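Local coordinates for WbbZ protein (PDB 6X1L), which has no established function but is probably a polysaccharide pyruvyl transferase that adds pyruvyl groups to sugars of a surface polysaccharide, at residues N76-L81 against N246-N251; C212-L217 against A231-L236; N91-F96 against I114-K119; F123-I128 against T147-F152; V25-P30 against I54-G59. All blocks are in the same frame, centred on the assembly; numbering follows the deposited sequence.

Overall arrangement
The chain folds around two parallel sheets, of six and four strands, as expected for a GT-B relative. Interactions 3 and 5 belong to the six-stranded half and meet at Tyr-56, Val-25 and Phe-96, with centres 16 Å apart. Interaction 4 adjoins interaction 3 in sequence and lies at that sheet's last strands, where the chain leaves for the second sheet. Interaction 2 pairs two helices of the second half, about 36 Å, centre to centre, from interaction 3, across the middle of the chain. Interaction 1 joins the two halves and touches interaction 4, with centres 15 Å apart, and interaction 5, where Asn-76 packs on Asn-29. Interaction 4 in turn packs on interaction 2, where Ile-232 meets Ala-151 and Phe-152.

Interaction 1 (N76-L81 against N246-N251); sequences NLIEGL and NSYYKN
In this GT-B-like fold the loop following strand 67-71 of the six-stranded sheet faces the loop following strand 240-243 of the four-stranded sheet, and Ile-78 and Tyr-248 meet across that divide. CG2 of Ile-78 stands over one face of the Tyr-248 ring, 4.0 Å from its centroid and 5° off the normal, a well-centred CH-pi contact. With CG2 anti to the backbone N, the other branch of Ile-78 is left to reach Lys-250, its CD1 lying 3.6 Å from Lys-250 CD. Beta-branching thus lets one residue serve two partners. Leu-81 runs past the tyrosine in the opposite direction, with CG 3.9 Å from Tyr-248 CE1. A long lysine suits its place because its methylenes pack on Ile-78 while NZ ends beside Leu-81 CD1. The carboxylate of Glu-79 turns away to accept from Tyr-109 N, and Tyr-248 O accepts from Arg-107 NE. No hydrogen bond spans the two segments; the phenol OH of Tyr-248 comes to 3.6 Å from Glu-79 O.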
# COMPACT_ATOMS: atom_id res chain seq x y z
N ASN A 76 -15.25 8.43 -11.71
CA ASN A 76 -16.38 7.81 -11.02
C ASN A 76 -17.72 8.23 -11.60
O ASN A 76 -18.70 7.47 -11.50
CB ASN A 76 -16.32 8.14 -9.52
CG ASN A 76 -17.26 7.28 -8.70
OD1 ASN A 76 -18.42 7.63 -8.50
ND2 ASN A 76 -16.75 6.15 -8.22
N LEU A 77 -17.79 9.40 -12.23
CA LEU A 77 -19.05 9.93 -12.76
C LEU A 77 -19.36 9.28 -14.11
O LEU A 77 -19.30 9.90 -15.17
CB LEU A 77 -18.98 11.45 -12.88
CG LEU A 77 -18.79 12.20 -11.56
CD1 LEU A 77 -18.73 13.69 -11.80
CD2 LEU A 77 -19.91 11.84 -10.60
N ILE A 78 -19.72 8.00 -14.05
CA ILE A 78 -20.04 7.22 -15.24
C ILE A 78 -21.39 6.56 -15.03
O ILE A 78 -21.49 5.56 -14.30
CB ILE A 78 -18.96 6.17 -15.55
CG1 ILE A 78 -17.65 6.87 -15.91
CG2 ILE A 78 -19.43 5.27 -16.69
CD1 ILE A 78 -16.53 5.93 -16.24
N GLU A 79 -22.42 7.10 -15.67
CA GLU A 79 -23.77 6.58 -15.52
C GLU A 79 -23.86 5.15 -16.05
O GLU A 79 -23.31 4.83 -17.11
CB GLU A 79 -24.77 7.49 -16.24
CG GLU A 79 -26.22 7.08 -16.06
CD GLU A 79 -27.19 8.12 -16.59
OE1 GLU A 79 -28.39 8.03 -16.26
OE2 GLU A 79 -26.75 9.03 -17.32
N GLY A 80 -24.54 4.29 -15.31
CA GLY A 80 -24.57 2.88 -15.60
C GLY A 80 -23.40 2.09 -15.04
O GLY A 80 -23.38 0.86 -15.18
N LEU A 81 -22.44 2.76 -14.40
CA LEU A 81 -21.29 2.08 -13.79
C LEU A 81 -21.20 2.41 -12.30
O LEU A 81 -21.38 1.51 -11.48
CB LEU A 81 -20.00 2.46 -14.51
CG LEU A 81 -19.47 1.48 -15.56
CD1 LEU A 81 -18.00 1.75 -15.84
CD2 LEU A 81 -19.68 0.04 -15.11
N ASN A 246 -10.51 -0.37 -22.31
CA ASN A 246 -11.66 -0.83 -21.54
C ASN A 246 -12.90 -0.13 -22.11
O ASN A 246 -12.86 0.44 -23.20
CB ASN A 246 -11.46 -0.57 -20.04
CG ASN A 246 -11.24 0.90 -19.73
OD1 ASN A 246 -11.09 1.72 -20.63
ND2 ASN A 246 -11.21 1.23 -18.44
N SER A 247 -14.00 -0.17 -21.36
CA SER A 247 -15.26 0.31 -21.89
C SER A 247 -15.38 1.83 -21.74
O SER A 247 -14.57 2.48 -21.08
CB SER A 247 -16.43 -0.39 -21.20
OG SER A 247 -16.36 -0.21 -19.79
N TYR A 248 -16.40 2.39 -22.39
CA TYR A 248 -16.70 3.82 -22.34
C TYR A 248 -15.53 4.68 -22.82
O TYR A 248 -15.44 5.86 -22.46
CB TYR A 248 -17.11 4.24 -20.92
CG TYR A 248 -18.44 3.66 -20.47
CD1 TYR A 248 -18.50 2.44 -19.81
CD2 TYR A 248 -19.62 4.36 -20.68
CE1 TYR A 248 -19.71 1.92 -19.39
CE2 TYR A 248 -20.83 3.84 -20.27
CZ TYR A 248 -20.88 2.63 -19.63
OH TYR A 248 -22.09 2.13 -19.21
N TYR A 249 -14.62 4.10 -23.60
CA TYR A 249 -13.45 4.81 -24.14
C TYR A 249 -12.65 5.50 -23.04
O TYR A 249 -12.02 6.53 -23.26
CB TYR A 249 -13.88 5.82 -25.21
CG TYR A 249 -14.38 5.15 -26.46
CD1 TYR A 249 -15.72 4.83 -26.60
CD2 TYR A 249 -13.51 4.81 -27.48
CE1 TYR A 249 -16.19 4.20 -27.75
CE2 TYR A 249 -13.96 4.19 -28.63
CZ TYR A 249 -15.30 3.89 -28.76
OH TYR A 249 -15.75 3.26 -29.89
N LYS A 250 -12.65 4.91 -21.84
CA LYS A 250 -12.02 5.55 -20.69
C LYS A 250 -10.50 5.61 -20.86
O LYS A 250 -9.90 6.68 -20.74
CB LYS A 250 -12.39 4.81 -19.41
CG LYS A 250 -13.82 5.07 -18.93
CD LYS A 250 -14.42 3.83 -18.26
CE LYS A 250 -13.52 3.28 -17.17
NZ LYS A 250 -14.00 1.95 -16.68
N ASN A 251 -9.87 4.46 -21.13
CA ASN A 251 -8.43 4.45 -21.34
C ASN A 251 -8.05 5.15 -22.64
O ASN A 251 -7.14 5.99 -22.66
CB ASN A 251 -7.91 3.01 -21.32
CG ASN A 251 -7.96 2.38 -19.94
OD1 ASN A 251 -8.22 3.06 -18.95
ND2 ASN A 251 -7.71 1.08 -19.88

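Interaction 2 (C212-L217 against A231-L236); sequences CMINFL and AILASL
Leu-233 pushes from helix 228-236 into helix 203-218, and three residues there receive it. At its root, CB lies 3.9 Å from CD1 of Leu-217. Beyond CG the side chain forks. CD1 meets CB of Met-213, a selenomethionine in this crystal, at 3.8 Å, and also approaches CG1 of Ile-214. CD2 rests 3.9 Å from Ile-214 CG1 and 4.0 Å from Ile-214 CD1, so the isoleucine is met by both tips. CG of Leu-233 is anti to the carbonyl carbon (chi1 -76°), which aims the fork at the other helix. Its side chain crosses those of Ile-214 and Leu-217 at about a right angle. Leu-217 CD1 lies 4.2 Å from Ala-234 N, an approach that the small side chain of Ala-234 probably helps. The local axes pass 10.2 Å apart with a crossing angle of -59°, and the contact is apolar and buried throughout. Branched leucine and isoleucine suit such a crossing, offering carbon in two directions. Around this pair, Val-37 of helix 33-48 touches Met-213 and Leu-233, strand 220-225 lies against Leu-217 and Ala-234 through Val-223, and Trp-195 and Tyr-199 of the second subunit pack on Cys-212 and Phe-216 of helix 203-218.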
# COMPACT_ATOMS: atom_id res chain seq x y z
N CYS A 212 4.20 2.82 -3.09
CA CYS A 212 4.14 1.37 -3.28
C CYS A 212 4.01 1.01 -4.76
O CYS A 212 4.79 0.21 -5.28
CB CYS A 212 2.97 0.78 -2.50
SG CYS A 212 3.23 0.72 -0.71
N MSE A 213 3.04 1.60 -5.45
CA MSE A 213 2.83 1.30 -6.86
C MSE A 213 4.06 1.64 -7.67
O MSE A 213 4.49 0.88 -8.54
CB MSE A 213 1.61 2.06 -7.40
CG MSE A 213 0.29 1.72 -6.72
SE MSE A 213 -1.14 2.81 -7.54
CE MSE A 213 -1.37 1.79 -9.18
N ILE A 214 4.64 2.81 -7.38
CA ILE A 214 5.85 3.25 -8.08
C ILE A 214 7.02 2.32 -7.77
O ILE A 214 7.76 1.92 -8.67
CB ILE A 214 6.17 4.71 -7.73
CG1 ILE A 214 5.15 5.65 -8.40
CG2 ILE A 214 7.60 5.07 -8.13
CD1 ILE A 214 5.40 7.11 -8.11
N ASN A 215 7.21 1.96 -6.49
CA ASN A 215 8.27 1.02 -6.13
C ASN A 215 8.15 -0.27 -6.94
O ASN A 215 9.16 -0.80 -7.41
CB ASN A 215 8.22 0.68 -4.64
CG ASN A 215 8.60 1.85 -3.76
OD1 ASN A 215 9.26 2.79 -4.19
ND2 ASN A 215 8.18 1.78 -2.50
N PHE A 216 6.93 -0.78 -7.08
CA PHE A 216 6.72 -2.01 -7.84
C PHE A 216 7.17 -1.83 -9.29
O PHE A 216 7.90 -2.66 -9.83
CB PHE A 216 5.25 -2.42 -7.77
CG PHE A 216 4.92 -3.61 -8.63
CD1 PHE A 216 5.14 -4.90 -8.16
CD2 PHE A 216 4.38 -3.44 -9.90
CE1 PHE A 216 4.83 -6.00 -8.94
CE2 PHE A 216 4.08 -4.54 -10.69
CZ PHE A 216 4.30 -5.82 -10.20
N LEU A 217 6.74 -0.74 -9.92
CA LEU A 217 6.97 -0.56 -11.34
C LEU A 217 8.42 -0.23 -11.66
O LEU A 217 8.91 -0.58 -12.74
CB LEU A 217 6.06 0.55 -11.88
CG LEU A 217 4.56 0.26 -11.78
CD1 LEU A 217 3.76 1.53 -12.05
CD2 LEU A 217 4.17 -0.84 -12.76
N ALA A 231 -0.65 2.81 -16.21
CA ALA A 231 -0.07 3.29 -17.47
C ALA A 231 0.52 4.68 -17.31
O ALA A 231 1.61 4.96 -17.83
CB ALA A 231 -1.13 3.27 -18.57
N ILE A 232 -0.17 5.56 -16.58
CA ILE A 232 0.34 6.91 -16.37
C ILE A 232 1.63 6.88 -15.55
O ILE A 232 2.63 7.50 -15.92
CB ILE A 232 -0.73 7.80 -15.71
CG1 ILE A 232 -1.81 8.17 -16.74
CG2 ILE A 232 -0.10 9.05 -15.12
CD1 ILE A 232 -2.98 8.92 -16.15
N LEU A 233 1.62 6.14 -14.44
CA LEU A 233 2.82 6.06 -13.59
C LEU A 233 4.00 5.51 -14.37
O LEU A 233 5.10 6.09 -14.35
CB LEU A 233 2.54 5.19 -12.37
CG LEU A 233 1.72 5.76 -11.22
CD1 LEU A 233 1.60 4.72 -10.12
CD2 LEU A 233 2.34 7.05 -10.69
N ALA A 234 3.80 4.40 -15.08
CA ALA A 234 4.88 3.83 -15.88
C ALA A 234 5.35 4.79 -16.97
O ALA A 234 6.54 4.83 -17.29
CB ALA A 234 4.43 2.51 -16.49
N SER A 235 4.43 5.59 -17.53
CA SER A 235 4.82 6.58 -18.53
C SER A 235 5.68 7.67 -17.90
O SER A 235 6.67 8.11 -18.50
CB SER A 235 3.58 7.20 -19.18
OG SER A 235 2.87 6.24 -19.94
N LEU A 236 5.30 8.15 -16.71
CA LEU A 236 6.14 9.09 -15.99
C LEU A 236 7.52 8.51 -15.71
O LEU A 236 8.52 9.24 -15.71
CB LEU A 236 5.47 9.50 -14.67
CG LEU A 236 4.12 10.21 -14.77
CD1 LEU A 236 3.62 10.58 -13.39
CD2 LEU A 236 4.23 11.44 -15.66

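Interaction 3 (N91-F96 against I114-K119); sequences NNIGKF and INNIDK
Lys-119 reaches across to the turn after helix 84-92 and gives its amine to two backbone carbonyls, those of Ile-93 and Phe-96. This is the tight end of the contact. NZ lies 2.8 Å from Phe-96 O, nearly along the C=O axis at 173°, and 2.9 Å from Ile-93 O, where the donor is tilted from the carbonyl plane and meets the C=O at 141°. The bend at chi3 of Lys-119 (71°) turns the amine into this position. Its aliphatic part packs on the way, with CD 4.0 Å from Ile-93 CG1 and CB 4.1 Å from Ile-93 CD1, so a long, flexible chain with a charged tip suits the site. The fit at Asn-116 is looser: it comes no closer than its OD1, 4.0 Å from Ile-93 CG1, while its ND2 is engaged by Leu-112 O. On the solvent side, exposed Gly-94 comes nearest with its CA, 4.0 Å from Lys-119 NZ. Behind the turn the Phe-96 ring heads inward onto Tyr-56, Tyr-62 and strand 67-71, and the backbone of Lys-119 bonds to Val-99. The two carbonyl oxygens probably help stabilise the charged amine, and its two bonds tie the approaches to neighbouring strands 98-104 and 120-124 together.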
# COMPACT_ATOMS: atom_id res chain seq x y z
N ASN A 91 -26.23 15.47 -3.40
CA ASN A 91 -26.66 15.69 -2.02
C ASN A 91 -25.96 16.86 -1.36
O ASN A 91 -26.42 17.32 -0.31
CB ASN A 91 -26.44 14.42 -1.19
CG ASN A 91 -27.28 13.25 -1.67
OD1 ASN A 91 -28.36 13.44 -2.24
ND2 ASN A 91 -26.80 12.04 -1.44
N ASN A 92 -24.87 17.36 -1.93
CA ASN A 92 -24.08 18.42 -1.31
C ASN A 92 -23.97 19.67 -2.16
O ASN A 92 -23.37 20.66 -1.70
CB ASN A 92 -22.68 17.90 -0.97
CG ASN A 92 -22.70 16.72 -0.01
OD1 ASN A 92 -23.35 16.77 1.03
ND2 ASN A 92 -22.01 15.65 -0.37
N ILE A 93 -24.53 19.67 -3.37
CA ILE A 93 -24.39 20.81 -4.28
C ILE A 93 -25.00 22.08 -3.69
O ILE A 93 -24.53 23.19 -3.95
CB ILE A 93 -25.02 20.47 -5.65
CG1 ILE A 93 -24.87 21.63 -6.64
CG2 ILE A 93 -26.48 20.07 -5.49
CD1 ILE A 93 -23.66 21.50 -7.54
N GLY A 94 -26.05 21.93 -2.87
CA GLY A 94 -26.71 23.09 -2.30
C GLY A 94 -25.93 23.78 -1.20
O GLY A 94 -26.23 24.94 -0.88
N LYS A 95 -24.94 23.10 -0.62
CA LYS A 95 -24.19 23.67 0.50
C LYS A 95 -23.17 24.71 0.07
O LYS A 95 -22.76 25.53 0.90
CB LYS A 95 -23.45 22.56 1.26
CG LYS A 95 -24.32 21.47 1.86
CD LYS A 95 -23.45 20.43 2.55
CE LYS A 95 -24.27 19.27 3.10
NZ LYS A 95 -23.39 18.26 3.77
N PHE A 96 -22.74 24.71 -1.19
CA PHE A 96 -21.60 25.50 -1.62
C PHE A 96 -22.00 26.53 -2.67
O PHE A 96 -23.05 26.42 -3.32
CB PHE A 96 -20.48 24.61 -2.16
CG PHE A 96 -20.00 23.58 -1.17
CD1 PHE A 96 -20.55 22.31 -1.15
CD2 PHE A 96 -19.01 23.88 -0.26
CE1 PHE A 96 -20.12 21.36 -0.23
CE2 PHE A 96 -18.57 22.94 0.66
CZ PHE A 96 -19.13 21.68 0.67
N ILE A 114 -27.00 19.44 -16.79
CA ILE A 114 -27.89 20.45 -17.36
C ILE A 114 -28.56 21.26 -16.26
O ILE A 114 -28.66 22.49 -16.34
CB ILE A 114 -28.92 19.78 -18.29
CG1 ILE A 114 -28.23 19.26 -19.55
CG2 ILE A 114 -30.05 20.76 -18.65
CD1 ILE A 114 -29.09 18.33 -20.38
N ASN A 115 -29.02 20.59 -15.20
CA ASN A 115 -29.78 21.27 -14.16
C ASN A 115 -28.91 21.97 -13.13
O ASN A 115 -29.45 22.68 -12.27
CB ASN A 115 -30.72 20.28 -13.47
CG ASN A 115 -31.96 19.99 -14.28
OD1 ASN A 115 -32.51 20.87 -14.95
ND2 ASN A 115 -32.42 18.74 -14.24
N ASN A 116 -27.59 21.81 -13.18
CA ASN A 116 -26.69 22.48 -12.25
C ASN A 116 -25.63 23.29 -12.99
O ASN A 116 -24.53 23.51 -12.47
CB ASN A 116 -26.02 21.47 -11.31
CG ASN A 116 -27.02 20.63 -10.54
OD1 ASN A 116 -27.61 21.09 -9.56
ND2 ASN A 116 -27.23 19.40 -10.99
N ILE A 117 -25.96 23.76 -14.20
CA ILE A 117 -24.98 24.45 -15.03
C ILE A 117 -24.49 25.73 -14.37
O ILE A 117 -23.36 26.17 -14.60
CB ILE A 117 -25.57 24.71 -16.43
CG1 ILE A 117 -24.51 25.24 -17.39
CG2 ILE A 117 -26.75 25.67 -16.35
CD1 ILE A 117 -24.95 25.26 -18.84
N ASP A 118 -25.32 26.35 -13.52
CA ASP A 118 -24.93 27.61 -12.90
C ASP A 118 -24.01 27.44 -11.70
O ASP A 118 -23.47 28.43 -11.20
CB ASP A 118 -26.18 28.40 -12.48
CG ASP A 118 -26.80 29.17 -13.63
OD1 ASP A 118 -27.60 28.59 -14.39
OD2 ASP A 118 -26.46 30.36 -13.79
N LYS A 119 -23.80 26.22 -11.22
CA LYS A 119 -22.91 25.99 -10.09
C LYS A 119 -21.69 25.16 -10.42
O LYS A 119 -20.72 25.19 -9.65
CB LYS A 119 -23.67 25.32 -8.93
CG LYS A 119 -25.01 25.97 -8.63
CD LYS A 119 -25.55 25.56 -7.28
CE LYS A 119 -24.74 26.16 -6.15
NZ LYS A 119 -25.34 25.84 -4.82

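Interaction 4 (F123-I128 against T147-F152); sequences FCRENI and TDDMAF
The ring of Phe-123 and the guanidinium of Arg-125 are the flat groups that meet Thr-147 and Asp-149 at the ends of strands 120-124 and 144-146. CG2 of Thr-147 approaches the phenyl ring obliquely, 4.3 Å from Phe-123 CD1, while Phe-145 stacks on that ring and Phe-11 meets it edge-to-face. At the guanidinium edge, Arg-125 NH1 forms a salt bridge with Asp-149 OD1 at 2.7 Å, on the anti side but tilted out of the carboxylate plane, the two groups standing 51° apart. The extended arginine and the aspartate run side by side. Thr-147 N donates a hydrogen bond to Cys-124 O at 2.9 Å, carrying the strand pairing one bond past strand 144-146, and a water links Arg-125 O to Asp-149 N. Asp-149 OD2 accepts from Ala-151 N at 2.9 Å, an Asx turn, and bonds His-229 NE2. Arg-125 NE is taken by Thr-105 OG1. The buried carboxylate is therefore held at both oxygens, and the opposing charge of Arg-125 probably offsets the cost of burial.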
# COMPACT_ATOMS: atom_id res chain seq x y z
N PHE A 123 -13.70 20.43 -15.08
CA PHE A 123 -12.42 20.19 -15.74
C PHE A 123 -12.43 18.78 -16.31
O PHE A 123 -12.70 17.81 -15.59
CB PHE A 123 -11.26 20.39 -14.77
CG PHE A 123 -11.05 21.82 -14.37
CD1 PHE A 123 -10.19 22.63 -15.10
CD2 PHE A 123 -11.72 22.36 -13.29
CE1 PHE A 123 -10.00 23.96 -14.75
CE2 PHE A 123 -11.54 23.69 -12.93
CZ PHE A 123 -10.68 24.48 -13.67
N CYS A 124 -12.14 18.68 -17.61
CA CYS A 124 -12.18 17.42 -18.34
C CYS A 124 -10.76 16.98 -18.67
O CYS A 124 -9.94 17.78 -19.10
CB CYS A 124 -13.00 17.58 -19.62
SG CYS A 124 -14.55 18.48 -19.38
N ARG A 125 -10.48 15.69 -18.45
CA ARG A 125 -9.14 15.17 -18.66
C ARG A 125 -8.95 14.52 -20.02
O ARG A 125 -7.89 13.94 -20.28
CB ARG A 125 -8.77 14.19 -17.54
CG ARG A 125 -9.57 12.91 -17.51
CD ARG A 125 -9.16 12.06 -16.30
NE ARG A 125 -9.81 10.75 -16.30
CZ ARG A 125 -9.68 9.85 -15.33
NH1 ARG A 125 -8.92 10.12 -14.28
NH2 ARG A 125 -10.30 8.69 -15.41
N GLU A 126 -9.94 14.60 -20.91
CA GLU A 126 -9.77 14.16 -22.29
C GLU A 126 -10.84 14.81 -23.16
O GLU A 126 -11.75 15.48 -22.66
CB GLU A 126 -9.79 12.63 -22.42
CG GLU A 126 -10.53 11.89 -21.31
CD GLU A 126 -12.03 11.89 -21.50
OE1 GLU A 126 -12.49 12.33 -22.58
OE2 GLU A 126 -12.74 11.44 -20.58
N ASN A 127 -10.72 14.58 -24.47
CA ASN A 127 -11.53 15.30 -25.46
C ASN A 127 -12.97 14.81 -25.51
O ASN A 127 -13.86 15.57 -25.92
CB ASN A 127 -10.90 15.17 -26.84
CG ASN A 127 -9.85 16.22 -27.11
OD1 ASN A 127 -10.07 17.41 -26.86
ND2 ASN A 127 -8.70 15.80 -27.62
N ILE A 128 -13.21 13.55 -25.15
CA ILE A 128 -14.57 13.02 -25.22
C ILE A 128 -15.43 13.66 -24.13
O ILE A 128 -16.57 14.08 -24.39
CB ILE A 128 -14.55 11.49 -25.10
CG1 ILE A 128 -13.76 10.88 -26.26
CG2 ILE A 128 -15.98 10.95 -25.07
CD1 ILE A 128 -13.86 9.38 -26.34
N THR A 147 -7.83 19.69 -19.56
CA THR A 147 -6.44 19.67 -19.14
C THR A 147 -6.11 18.24 -18.73
O THR A 147 -6.98 17.38 -18.64
CB THR A 147 -6.18 20.67 -18.00
OG1 THR A 147 -4.79 20.71 -17.69
CG2 THR A 147 -6.98 20.30 -16.76
N ASP A 148 -4.82 17.99 -18.49
CA ASP A 148 -4.36 16.65 -18.18
C ASP A 148 -4.92 16.17 -16.84
O ASP A 148 -5.18 16.95 -15.93
CB ASP A 148 -2.84 16.60 -18.13
CG ASP A 148 -2.21 16.67 -19.51
OD1 ASP A 148 -2.72 16.00 -20.43
OD2 ASP A 148 -1.21 17.41 -19.67
N ASP A 149 -5.12 14.85 -16.75
CA ASP A 149 -5.36 14.21 -15.46
C ASP A 149 -4.36 14.71 -14.43
O ASP A 149 -3.21 15.03 -14.76
CB ASP A 149 -5.26 12.68 -15.61
CG ASP A 149 -5.50 11.94 -14.30
OD1 ASP A 149 -6.67 11.66 -13.97
OD2 ASP A 149 -4.51 11.63 -13.60
N MSE A 150 -4.81 14.81 -13.18
CA MSE A 150 -3.98 15.36 -12.11
C MSE A 150 -2.64 14.63 -11.96
O MSE A 150 -1.63 15.25 -11.63
CB MSE A 150 -4.72 15.33 -10.77
CG MSE A 150 -5.92 16.26 -10.67
SE MSE A 150 -5.47 18.13 -11.02
CE MSE A 150 -4.27 18.47 -9.53
N ALA A 151 -2.63 13.32 -12.22
CA ALA A 151 -1.43 12.53 -11.99
C ALA A 151 -0.23 13.03 -12.79
O ALA A 151 0.91 12.79 -12.40
CB ALA A 151 -1.68 11.05 -12.31
N PHE A 152 -0.46 13.75 -13.89
CA PHE A 152 0.69 14.33 -14.58
C PHE A 152 1.33 15.44 -13.77
O PHE A 152 2.48 15.81 -14.06
CB PHE A 152 0.27 14.80 -15.97
CG PHE A 152 -0.16 13.67 -16.87
CD1 PHE A 152 0.78 12.94 -17.59
CD2 PHE A 152 -1.50 13.32 -16.97
CE1 PHE A 152 0.39 11.88 -18.40
CE2 PHE A 152 -1.89 12.26 -17.78
CZ PHE A 152 -0.95 11.55 -18.49
O HOH W 1 -5.54 13.22 -19.01

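Interaction 5 (V25-P30 against I54-G59); sequences VYKANP and IPYRDG
Val-25 and Ile-54 sit side by side on the same face of the parallel sheet, paired across the two strands of the beta-alpha-beta unit 23-27, 33-48, 53-55. Their side chains meet obliquely, with Val-25 CG2 3.7 Å from Ile-54 CD1. Ile-54 CG1 lies between the backbone N and carbonyl carbon (chi1 60°), which swings that branch over to the valine. The other methyl, Val-25 CG1, comes at the edge of the Tyr-56 ring, 4.1 Å from CD1. Lys-27 CD approaches the same ring from a slant, 4.0 Å from Tyr-56 CD2. Tyr-26 bonds both ways: its N donates to Ile-54 O at 3.0 Å, and its O accepts from Tyr-56 N at 2.8 Å. Pro-55 lies between those two bonded positions, where this ladder needs no N-H, so proline fits an outermost strand. Lys-27 NZ reaches Ala-28 O at 2.6 Å and makes salt bridges to Asp-198 and Asp-201. The lysine thus packs its methylenes on tyrosine while two carboxylates probably balance its buried charge.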
# COMPACT_ATOMS: atom_id res chain seq x y z
N VAL A 25 -13.10 23.67 -0.04
CA VAL A 25 -13.50 22.49 0.72
C VAL A 25 -13.28 21.30 -0.20
O VAL A 25 -13.96 21.18 -1.23
CB VAL A 25 -14.96 22.57 1.19
CG1 VAL A 25 -15.32 21.34 2.01
CG2 VAL A 25 -15.20 23.85 1.99
N TYR A 26 -12.34 20.43 0.15
CA TYR A 26 -11.85 19.41 -0.77
C TYR A 26 -12.35 18.03 -0.36
O TYR A 26 -12.22 17.64 0.81
CB TYR A 26 -10.32 19.42 -0.84
CG TYR A 26 -9.73 18.29 -1.65
CD1 TYR A 26 -9.89 18.25 -3.03
CD2 TYR A 26 -9.01 17.26 -1.04
CE1 TYR A 26 -9.35 17.22 -3.78
CE2 TYR A 26 -8.47 16.23 -1.78
CZ TYR A 26 -8.64 16.21 -3.15
OH TYR A 26 -8.11 15.19 -3.90
N LYS A 27 -12.91 17.30 -1.32
CA LYS A 27 -13.29 15.90 -1.16
C LYS A 27 -12.51 15.08 -2.17
O LYS A 27 -12.74 15.20 -3.38
CB LYS A 27 -14.79 15.70 -1.34
CG LYS A 27 -15.22 14.25 -1.13
CD LYS A 27 -14.93 13.81 0.30
CE LYS A 27 -15.09 12.30 0.48
NZ LYS A 27 -14.00 11.52 -0.19
N ALA A 28 -11.60 14.24 -1.68
CA ALA A 28 -10.86 13.35 -2.56
C ALA A 28 -11.80 12.29 -3.14
O ALA A 28 -12.69 11.79 -2.46
CB ALA A 28 -9.72 12.67 -1.79
N ASN A 29 -11.58 11.96 -4.40
CA ASN A 29 -12.35 10.90 -5.04
C ASN A 29 -12.02 9.56 -4.39
O ASN A 29 -10.84 9.22 -4.27
CB ASN A 29 -12.03 10.86 -6.53
CG ASN A 29 -12.92 9.90 -7.30
OD1 ASN A 29 -14.14 9.90 -7.12
ND2 ASN A 29 -12.32 9.08 -8.15
N PRO A 30 -13.01 8.80 -3.94
CA PRO A 30 -12.75 7.44 -3.47
C PRO A 30 -12.54 6.48 -4.63
O PRO A 30 -12.96 6.73 -5.76
CB PRO A 30 -14.01 7.07 -2.68
CG PRO A 30 -14.75 8.37 -2.49
CD PRO A 30 -14.39 9.22 -3.66
N ILE A 54 -9.61 23.08 3.29
CA ILE A 54 -10.11 22.35 4.45
C ILE A 54 -10.74 21.07 3.93
O ILE A 54 -11.44 21.09 2.90
CB ILE A 54 -11.10 23.19 5.28
CG1 ILE A 54 -12.32 23.59 4.44
CG2 ILE A 54 -10.41 24.42 5.85
CD1 ILE A 54 -13.48 24.08 5.27
N PRO A 55 -10.50 19.93 4.57
CA PRO A 55 -11.10 18.68 4.08
C PRO A 55 -12.59 18.65 4.35
O PRO A 55 -13.07 19.13 5.38
CB PRO A 55 -10.36 17.59 4.88
CG PRO A 55 -9.93 18.29 6.13
CD PRO A 55 -9.64 19.71 5.74
N TYR A 56 -13.33 18.09 3.39
CA TYR A 56 -14.77 17.96 3.56
C TYR A 56 -15.09 17.09 4.77
O TYR A 56 -14.57 15.97 4.89
CB TYR A 56 -15.40 17.36 2.30
CG TYR A 56 -16.88 17.07 2.45
CD1 TYR A 56 -17.83 18.05 2.20
CD2 TYR A 56 -17.32 15.81 2.85
CE1 TYR A 56 -19.19 17.78 2.34
CE2 TYR A 56 -18.67 15.54 3.00
CZ TYR A 56 -19.59 16.52 2.74
OH TYR A 56 -20.94 16.25 2.88
N ARG A 57 -15.93 17.60 5.66
CA ARG A 57 -16.40 16.86 6.82
C ARG A 57 -17.92 16.78 6.75
O ARG A 57 -18.60 17.81 6.73
CB ARG A 57 -15.95 17.52 8.12
CG ARG A 57 -14.45 17.40 8.38
CD ARG A 57 -14.01 15.95 8.36
NE ARG A 57 -12.57 15.81 8.55
N ASP A 58 -18.44 15.55 6.71
CA ASP A 58 -19.88 15.35 6.65
C ASP A 58 -20.52 15.84 7.94
O ASP A 58 -20.07 15.50 9.04
CB ASP A 58 -20.19 13.87 6.43
CG ASP A 58 -21.60 13.63 5.94
OD1 ASP A 58 -22.49 14.46 6.23
OD2 ASP A 58 -21.83 12.61 5.26
N GLY A 59 -21.58 16.64 7.80
CA GLY A 59 -22.27 17.21 8.94
C GLY A 59 -21.81 18.60 9.31
O GLY A 59 -22.49 19.25 10.12